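Local atomic coordinates of polycomb protein Pcl (Drosophila melanogaster, PDB entry 5OQD), a protein that helps establish Polycomb repression of homeotic genes in the early embryo, as part of the Esc/E(z) complex that methylates histone H3. Residues I90-N102 and R146-F158. Residues are numbered along the deposited sequence; the frame is centred on the assembly and turned at random.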
loop_
_atom_site.group_PDB
_atom_site.type_symbol
_atom_site.label_atom_id
_atom_site.label_comp_id
_atom_site.label_asym_id
_atom_site.label_seq_id
_atom_site.Cartn_x
_atom_site.Cartn_y
_atom_site.Cartn_z
ATOM N N ILE B 90 -4.565 -5.484 -4.462
ATOM C CA ILE B 90 -3.724 -5.839 -3.334
ATOM C C ILE B 90 -4.254 -7.011 -2.530
ATOM O O ILE B 90 -5.448 -7.236 -2.453
ATOM C CB ILE B 90 -3.520 -4.647 -2.389
ATOM C CG1 ILE B 90 -4.797 -4.362 -1.613
ATOM C CG2 ILE B 90 -3.098 -3.422 -3.169
ATOM C CD1 ILE B 90 -4.553 -3.618 -0.328
ATOM N N GLU B 91 -3.332 -7.776 -1.971
ATOM C CA GLU B 91 -3.639 -8.904 -1.108
ATOM C C GLU B 91 -3.881 -8.535 0.354
ATOM O O GLU B 91 -3.726 -7.388 0.753
ATOM C CB GLU B 91 -2.563 -9.977 -1.225
ATOM C CG GLU B 91 -2.955 -11.116 -2.147
ATOM C CD GLU B 91 -3.714 -12.218 -1.430
ATOM O OE1 GLU B 91 -4.498 -11.909 -0.513
ATOM O OE2 GLU B 91 -3.521 -13.399 -1.781
ATOM N N TRP B 92 -4.270 -9.532 1.139
ATOM C CA TRP B 92 -4.557 -9.363 2.558
ATOM C C TRP B 92 -3.353 -8.878 3.348
ATOM O O TRP B 92 -3.497 -8.114 4.281
ATOM C CB TRP B 92 -5.105 -10.658 3.158
ATOM C CG TRP B 92 -6.524 -10.881 2.810
ATOM C CD1 TRP B 92 -7.047 -11.945 2.155
ATOM C CD2 TRP B 92 -7.613 -9.999 3.079
ATOM N NE1 TRP B 92 -8.394 -11.787 1.999
ATOM C CE2 TRP B 92 -8.767 -10.597 2.562
ATOM C CE3 TRP B 92 -7.725 -8.762 3.707
ATOM C CZ2 TRP B 92 -10.012 -10.003 2.652
ATOM C CZ3 TRP B 92 -8.958 -8.178 3.796
ATOM C CH2 TRP B 92 -10.086 -8.794 3.274
ATOM N N VAL B 93 -2.166 -9.335 2.990
ATOM C CA VAL B 93 -0.972 -8.900 3.686
ATOM C C VAL B 93 -0.810 -7.395 3.538
ATOM O O VAL B 93 -0.403 -6.719 4.468
ATOM C CB VAL B 93 0.286 -9.606 3.157
ATOM C CG1 VAL B 93 0.367 -9.491 1.649
ATOM C CG2 VAL B 93 1.529 -9.025 3.797
ATOM N N ASP B 94 -1.113 -6.882 2.354
ATOM C CA ASP B 94 -1.071 -5.450 2.099
ATOM C C ASP B 94 -2.086 -4.676 2.940
ATOM O O ASP B 94 -1.792 -3.609 3.453
ATOM C CB ASP B 94 -1.268 -5.173 0.611
ATOM C CG ASP B 94 -0.323 -5.974 -0.257
ATOM O OD1 ASP B 94 0.847 -6.120 0.120
ATOM O OD2 ASP B 94 -0.748 -6.456 -1.317
ATOM N N VAL B 95 -3.280 -5.230 3.080
ATOM C CA VAL B 95 -4.321 -4.652 3.920
ATOM C C VAL B 95 -3.891 -4.628 5.385
ATOM O O VAL B 95 -4.076 -3.628 6.082
ATOM C CB VAL B 95 -5.640 -5.436 3.787
ATOM C CG1 VAL B 95 -6.658 -4.947 4.807
ATOM C CG2 VAL B 95 -6.184 -5.318 2.375
ATOM N N LEU B 96 -3.307 -5.733 5.839
ATOM C CA LEU B 96 -2.853 -5.854 7.220
ATOM C C LEU B 96 -1.702 -4.901 7.525
ATOM O O LEU B 96 -1.663 -4.289 8.592
ATOM C CB LEU B 96 -2.431 -7.294 7.515
ATOM C CG LEU B 96 -3.561 -8.318 7.626
ATOM C CD1 LEU B 96 -3.007 -9.733 7.682
ATOM C CD2 LEU B 96 -4.422 -8.027 8.844
ATOM N N HIS B 97 -0.765 -4.781 6.589
ATOM C CA HIS B 97 0.369 -3.882 6.767
ATOM C C HIS B 97 -0.107 -2.433 6.786
ATOM O O HIS B 97 0.367 -1.631 7.587
ATOM C CB HIS B 97 1.413 -4.091 5.665
ATOM C CG HIS B 97 2.759 -3.523 5.995
ATOM N ND1 HIS B 97 3.934 -4.191 5.726
ATOM C CD2 HIS B 97 3.117 -2.351 6.572
ATOM C CE1 HIS B 97 4.958 -3.457 6.127
ATOM N NE2 HIS B 97 4.488 -2.336 6.644
ATOM N N ILE B 98 -1.045 -2.107 5.902
ATOM C CA ILE B 98 -1.655 -0.779 5.875
ATOM C C ILE B 98 -2.367 -0.491 7.194
ATOM O O ILE B 98 -2.253 0.602 7.749
ATOM C CB ILE B 98 -2.654 -0.640 4.706
ATOM C CG1 ILE B 98 -1.907 -0.483 3.380
ATOM C CG2 ILE B 98 -3.580 0.551 4.920
ATOM C CD1 ILE B 98 -2.818 -0.450 2.170
ATOM N N ALA B 99 -3.091 -1.488 7.694
ATOM C CA ALA B 99 -3.825 -1.354 8.947
ATOM C C ALA B 99 -2.889 -1.073 10.117
ATOM O O ALA B 99 -3.103 -0.132 10.880
ATOM C CB ALA B 99 -4.646 -2.609 9.215
ATOM N N LEU B 100 -1.849 -1.890 10.249
ATOM C CA LEU B 100 -0.906 -1.761 11.355
ATOM C C LEU B 100 -0.056 -0.496 11.250
ATOM O O LEU B 100 0.396 0.040 12.262
ATOM C CB LEU B 100 -0.001 -2.993 11.421
ATOM C CG LEU B 100 -0.690 -4.305 11.805
ATOM C CD1 LEU B 100 0.274 -5.474 11.700
ATOM C CD2 LEU B 100 -1.265 -4.212 13.208
ATOM N N TYR B 101 0.160 -0.022 10.027
ATOM C CA TYR B 101 0.983 1.163 9.803
ATOM C C TYR B 101 0.237 2.439 10.181
ATOM O O TYR B 101 0.815 3.357 10.764
ATOM C CB TYR B 101 1.437 1.227 8.342
ATOM C CG TYR B 101 2.449 2.310 8.052
ATOM C CD1 TYR B 101 3.765 2.197 8.486
ATOM C CD2 TYR B 101 2.095 3.442 7.331
ATOM C CE1 TYR B 101 4.692 3.184 8.217
ATOM C CE2 TYR B 101 3.017 4.433 7.054
ATOM C CZ TYR B 101 4.314 4.299 7.500
ATOM O OH TYR B 101 5.236 5.284 7.230
ATOM N N ASN B 102 -1.048 2.490 9.848
ATOM C CA ASN B 102 -1.874 3.655 10.144
ATOM C C ASN B 102 -2.292 3.720 11.607
ATOM O O ASN B 102 -2.375 4.804 12.187
ATOM C CB ASN B 102 -3.115 3.665 9.249
ATOM C CG ASN B 102 -2.838 4.235 7.874
ATOM O OD1 ASN B 102 -3.262 5.345 7.554
ATOM N ND2 ASN B 102 -2.114 3.482 7.054
ATOM N N ARG B 146 -8.543 -16.448 7.618
ATOM C CA ARG B 146 -7.671 -16.046 6.523
ATOM C C ARG B 146 -6.663 -14.998 6.992
ATOM O O ARG B 146 -5.499 -15.028 6.594
ATOM C CB ARG B 146 -8.494 -15.512 5.346
ATOM C CG ARG B 146 -7.663 -14.934 4.211
ATOM C CD ARG B 146 -6.645 -15.938 3.689
ATOM N NE ARG B 146 -7.268 -17.024 2.941
ATOM C CZ ARG B 146 -6.621 -18.103 2.517
ATOM N NH1 ARG B 146 -5.328 -18.247 2.776
ATOM N NH2 ARG B 146 -7.264 -19.043 1.839
ATOM N N LEU B 147 -7.113 -14.084 7.846
ATOM C CA LEU B 147 -6.239 -13.042 8.377
ATOM C C LEU B 147 -5.245 -13.606 9.388
ATOM O O LEU B 147 -4.090 -13.185 9.433
ATOM C CB LEU B 147 -7.059 -11.926 9.025
ATOM C CG LEU B 147 -7.839 -11.013 8.078
ATOM C CD1 LEU B 147 -8.551 -9.913 8.853
ATOM C CD2 LEU B 147 -6.918 -10.421 7.022
ATOM N N LYS B 148 -5.706 -14.553 10.201
ATOM C CA LYS B 148 -4.842 -15.215 11.175
ATOM C C LYS B 148 -3.695 -15.939 10.483
ATOM O O LYS B 148 -2.546 -15.859 10.915
ATOM C CB LYS B 148 -5.639 -16.207 12.028
ATOM C CG LYS B 148 -6.431 -15.577 13.163
ATOM C CD LYS B 148 -7.160 -16.645 13.964
ATOM C CE LYS B 148 -7.832 -16.060 15.195
ATOM N NZ LYS B 148 -8.653 -17.078 15.911
ATOM N N GLN B 149 -4.018 -16.644 9.405
ATOM C CA GLN B 149 -3.027 -17.423 8.674
ATOM C C GLN B 149 -2.044 -16.526 7.928
ATOM O O GLN B 149 -0.849 -16.821 7.871
ATOM C CB GLN B 149 -3.711 -18.376 7.696
ATOM C CG GLN B 149 -2.758 -19.337 7.013
ATOM C CD GLN B 149 -1.919 -20.116 8.006
ATOM O OE1 GLN B 149 -2.403 -20.530 9.059
ATOM N NE2 GLN B 149 -0.648 -20.313 7.679
ATOM N N THR B 150 -2.553 -15.436 7.361
ATOM C CA THR B 150 -1.720 -14.480 6.635
ATOM C C THR B 150 -0.639 -13.901 7.542
ATOM O O THR B 150 0.522 -13.784 7.148
ATOM C CB THR B 150 -2.563 -13.327 6.046
ATOM O OG1 THR B 150 -3.594 -13.869 5.211
ATOM C CG2 THR B 150 -1.694 -12.388 5.229
ATOM N N LEU B 151 -1.035 -13.544 8.759
ATOM C CA LEU B 151 -0.110 -13.006 9.749
ATOM C C LEU B 151 0.947 -14.037 10.137
ATOM O O LEU B 151 2.065 -13.680 10.508
ATOM C CB LEU B 151 -0.872 -12.534 10.991
ATOM C CG LEU B 151 -1.742 -11.289 10.801
ATOM C CD1 LEU B 151 -2.799 -11.185 11.884
ATOM C CD2 LEU B 151 -0.879 -10.037 10.780
ATOM N N LYS B 152 0.589 -15.315 10.049
ATOM C CA LYS B 152 1.537 -16.394 10.305
ATOM C C LYS B 152 2.506 -16.566 9.141
ATOM O O LYS B 152 3.717 -16.647 9.338
ATOM C CB LYS B 152 0.805 -17.711 10.563
ATOM C CG LYS B 152 0.765 -18.126 12.021
ATOM C CD LYS B 152 0.446 -19.607 12.150
ATOM C CE LYS B 152 0.287 -20.014 13.607
ATOM N NZ LYS B 152 -0.866 -19.323 14.250
ATOM N N ASP B 153 1.962 -16.626 7.928
ATOM C CA ASP B 153 2.771 -16.786 6.724
ATOM C C ASP B 153 3.751 -15.629 6.557
ATOM O O ASP B 153 4.841 -15.797 6.009
ATOM C CB ASP B 153 1.878 -16.895 5.485
ATOM C CG ASP B 153 0.943 -18.086 5.543
ATOM O OD1 ASP B 153 1.228 -19.037 6.303
ATOM O OD2 ASP B 153 -0.074 -18.078 4.820
ATOM N N TYR B 154 3.347 -14.454 7.028
ATOM C CA TYR B 154 4.196 -13.271 6.976
ATOM C C TYR B 154 4.826 -12.909 8.316
ATOM O O TYR B 154 4.984 -11.733 8.638
ATOM C CB TYR B 154 3.422 -12.086 6.394
ATOM C CG TYR B 154 3.217 -12.171 4.903
ATOM C CD1 TYR B 154 2.187 -12.936 4.364
ATOM C CD2 TYR B 154 4.062 -11.495 4.030
ATOM C CE1 TYR B 154 1.999 -13.017 2.996
ATOM C CE2 TYR B 154 3.877 -11.565 2.661
ATOM C CZ TYR B 154 2.848 -12.332 2.149
ATOM O OH TYR B 154 2.662 -12.411 0.786
ATOM N N SER B 155 5.190 -13.931 9.087
ATOM C CA SER B 155 5.828 -13.730 10.384
ATOM C C SER B 155 7.058 -12.830 10.326
ATOM O O SER B 155 7.461 -12.247 11.332
ATOM C CB SER B 155 6.191 -15.076 11.016
ATOM O OG SER B 155 5.040 -15.883 11.189
ATOM N N ASP B 156 7.649 -12.725 9.141
ATOM C CA ASP B 156 8.816 -11.878 8.935
ATOM C C ASP B 156 8.458 -10.399 9.061
ATOM O O ASP B 156 9.268 -9.595 9.521
ATOM C CB ASP B 156 9.440 -12.161 7.566
ATOM C CG ASP B 156 8.432 -12.080 6.436
ATOM O OD1 ASP B 156 7.497 -12.909 6.413
ATOM O OD2 ASP B 156 8.581 -11.196 5.564
ATOM N N ARG B 157 7.257 -10.035 8.663
ATOM C CA ARG B 157 6.793 -8.670 8.789
ATOM C C ARG B 157 5.962 -8.409 10.016
ATOM O O ARG B 157 5.874 -7.320 10.478
ATOM C CB ARG B 157 5.961 -8.288 7.588
ATOM C CG ARG B 157 6.563 -8.690 6.275
ATOM C CD ARG B 157 6.269 -7.668 5.209
ATOM N NE ARG B 157 6.130 -8.258 3.893
ATOM C CZ ARG B 157 5.388 -7.732 2.940
ATOM N NH1 ARG B 157 4.747 -6.610 3.150
ATOM N NH2 ARG B 157 5.308 -8.321 1.778
ATOM N N PHE B 158 5.333 -9.432 10.536
ATOM C CA PHE B 158 4.432 -9.269 11.674
ATOM C C PHE B 158 4.848 -10.084 12.897
ATOM O O PHE B 158 5.068 -11.292 12.804
ATOM C CB PHE B 158 3.006 -9.657 11.277
ATOM C CG PHE B 158 2.519 -8.992 10.022
ATOM C CD1 PHE B 158 2.430 -7.613 9.944
ATOM C CD2 PHE B 158 2.135 -9.746 8.925
ATOM C CE1 PHE B 158 1.977 -6.998 8.790
ATOM C CE2 PHE B 158 1.680 -9.137 7.768
ATOM C CZ PHE B 158 1.602 -7.759 7.701
HETATM O O HOH W 1 3.071 -4.894 2.173
#
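In the winged-helix domain, helix 92-102 meets the end of helix 146-153 and the turn leading into strand 158-161, their axes over these residues crossing at -84° and 9.9 Å apart. Where they cross, Val93 CA comes within 6.4 Å of Thr150 CA; a small side chain suits this approach, and Thr150 OG1 donates a hydrogen bond to Arg146 O. Val93 CG2, anti to the backbone N (chi1 51° for CG1), points onto the face of Tyr154, 3.6 Å from the ring centroid, a CH-pi contact. A serine in place of Tyr154 would probably leave Val93 CG2 without this aromatic cover and open a gap beside the crossing. The branched Leu96 splits its methyls: CD1 rests on Leu151 CG (3.7 Å) and CD2 on Leu147 CD2 (3.9 Å), while Ile122 of helix 114-125 adds a third wall. The Phe158 ring spans two turns, from Val93 past Leu96 CB to Leu100 CD1, 3.5 Å from its CD1, and lies against Leu151 CD2 with one face. Arg157 turns its guanidinium edge to His97 ND1 without bonding it; NH1 donates to a water that donates to Asp94 OD1, and His97 is held by NE2 to Gly177 O. A first helix packed across the bundle's third, then a turn and strands 158-161 and 170-173 carrying the wing, is the winged-helix order.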